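PDB 4C6S: disease resistance protein RRS1 from Arabidopsis thaliana, which acts in plant immunity as a W-box-binding transcription factor and a disease resistance protein that pairs with RPS4 to recognise the bacterial effectors AvrRps4 and PopP2. Local coordinates for residues A[63-67]-A[97-101]. Residues are numbered along the deposited sequence; the frame is centred on the assembly and turned at random.
Sequences VLPGN and LYGDS. With SO4 (sulfate ion), chain D.
Leu64 and Leu97, branched and apolar as this buried side demands, meet methyl to methyl, CD1 of Leu64 lying 3.9 Å from CD2 of Leu97, on the sheet face covered by helix 104-113. On the other face Val63 runs alongside Tyr98: with CG1 anti to the backbone N (chi1 175°), Val63 puts that methyl 4.1 Å from CB of Tyr98. The tyrosine ring continues away to stack on Phe20, and its hydroxyl is hydrogen-bonded to Asp128. Between the faces, the backbone of Tyr98 makes two hydrogen bonds across, its N to O of Leu64 and its O accepting from N of Gly66 at 2.9 Å.

Past the strand ends the loops turn polar, and Asp100 and Ser101 face solvent. Asparagine is apt here because its amide both accepts and donates. OD1 of Asn67 takes the N-H of Ser101 at 2.9 Å, from the flank and tilted well out of the amide plane. ND2 of Asn67 gives a 2.8 Å hydrogen bond to OD1 of Asp100, which lies almost in that plane. Gly99 leaves room for OD1 of Asn67, and a water joins the carbonyls of Asn67 and Ser101. Such C-terminal ends of adjacent parallel strands, linked through helix 74-82, typify a beta-alpha-beta crossover of the flavodoxin-like TIR domain.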
loop_
_atom_site.group_PDB
_atom_site.type_symbol
_atom_site.label_atom_id
_atom_site.label_comp_id
_atom_site.label_asym_id
_atom_site.label_seq_id
_atom_site.Cartn_x
_atom_site.Cartn_y
_atom_site.Cartn_z
ATOM N N VAL A 63 12.008 2.234 7.590
ATOM C CA VAL A 63 11.200 1.116 7.117
ATOM C C VAL A 63 12.150 0.069 6.596
ATOM O O VAL A 63 12.872 0.288 5.616
ATOM C CB VAL A 63 10.236 1.540 6.015
ATOM C CG1 VAL A 63 9.502 0.313 5.483
ATOM C CG2 VAL A 63 9.254 2.565 6.565
ATOM N N LEU A 64 12.184 -1.067 7.283
ATOM C CA LEU A 64 13.237 -2.048 7.077
ATOM C C LEU A 64 12.708 -3.201 6.255
ATOM O O LEU A 64 11.523 -3.541 6.358
ATOM C CB LEU A 64 13.738 -2.559 8.430
ATOM C CG LEU A 64 14.366 -1.446 9.277
ATOM C CD1 LEU A 64 14.373 -1.806 10.752
ATOM C CD2 LEU A 64 15.780 -1.144 8.795
ATOM N N PRO A 65 13.574 -3.789 5.409
ATOM C CA PRO A 65 13.178 -4.946 4.594
ATOM C C PRO A 65 13.178 -6.205 5.450
ATOM O O PRO A 65 14.156 -6.955 5.497
ATOM C CB PRO A 65 14.265 -5.007 3.522
ATOM C CG PRO A 65 15.484 -4.426 4.189
ATOM C CD PRO A 65 14.970 -3.371 5.147
ATOM N N GLY A 66 12.060 -6.428 6.129
ATOM C CA GLY A 66 11.996 -7.445 7.159
ATOM C C GLY A 66 12.099 -8.872 6.684
ATOM O O GLY A 66 12.357 -9.769 7.491
ATOM N N ASN A 67 11.896 -9.098 5.387
ATOM C CA ASN A 67 12.046 -10.444 4.819
ATOM C C ASN A 67 13.512 -10.832 4.622
ATOM O O ASN A 67 13.827 -11.999 4.365
ATOM C CB ASN A 67 11.322 -10.526 3.474
ATOM C CG ASN A 67 9.803 -10.561 3.615
ATOM O OD1 ASN A 67 9.260 -10.334 4.695
ATOM N ND2 ASN A 67 9.114 -10.849 2.514
ATOM N N LEU A 97 9.321 -3.088 10.814
ATOM C CA LEU A 97 9.740 -4.344 10.198
ATOM C C LEU A 97 8.661 -4.708 9.199
ATOM O O LEU A 97 7.609 -5.230 9.579
ATOM C CB LEU A 97 9.898 -5.456 11.237
ATOM C CG LEU A 97 10.932 -5.181 12.313
ATOM C CD1 LEU A 97 11.026 -6.355 13.299
ATOM C CD2 LEU A 97 12.291 -4.965 11.661
ATOM N N TYR A 98 8.910 -4.408 7.927
ATOM C CA TYR A 98 7.876 -4.563 6.910
ATOM C C TYR A 98 8.158 -5.752 5.998
ATOM O O TYR A 98 9.262 -5.887 5.460
ATOM C CB TYR A 98 7.732 -3.283 6.068
ATOM C CG TYR A 98 6.646 -3.449 5.034
ATOM C CD1 TYR A 98 5.306 -3.411 5.406
ATOM C CD2 TYR A 98 6.950 -3.707 3.708
ATOM C CE1 TYR A 98 4.295 -3.618 4.472
ATOM C CE2 TYR A 98 5.950 -3.903 2.771
ATOM C CZ TYR A 98 4.626 -3.847 3.162
ATOM O OH TYR A 98 3.640 -4.051 2.240
ATOM N N GLY A 99 7.165 -6.618 5.806
ATOM C CA GLY A 99 7.318 -7.709 4.863
ATOM C C GLY A 99 6.325 -8.816 5.142
ATOM O O GLY A 99 5.835 -8.926 6.269
ATOM N N ASP A 100 6.045 -9.636 4.134
ATOM C CA ASP A 100 5.048 -10.707 4.259
ATOM C C ASP A 100 5.630 -12.027 4.748
ATOM O O ASP A 100 4.929 -13.038 4.800
ATOM C CB ASP A 100 4.311 -10.941 2.930
ATOM C CG ASP A 100 5.233 -11.394 1.805
ATOM O OD1 ASP A 100 6.430 -11.648 2.044
ATOM O OD2 ASP A 100 4.744 -11.516 0.661
ATOM N N SER A 101 6.913 -12.017 5.078
ATOM C CA SER A 101 7.608 -13.226 5.498
ATOM C C SER A 101 8.784 -12.816 6.368
ATOM O O SER A 101 9.946 -13.079 6.035
ATOM C CB SER A 101 8.072 -14.007 4.274
ATOM O OG SER A 101 8.371 -15.349 4.607
HETATM S S SO4 D . 10.486 -6.535 1.997
HETATM O O1 SO4 D . 9.185 -6.950 1.473
HETATM O O2 SO4 D . 10.503 -5.069 2.018
HETATM O O3 SO4 D . 11.543 -7.011 1.110
HETATM O O4 SO4 D . 10.710 -7.121 3.328
HETATM O O HOH W 1 11.966 -13.932 4.336
#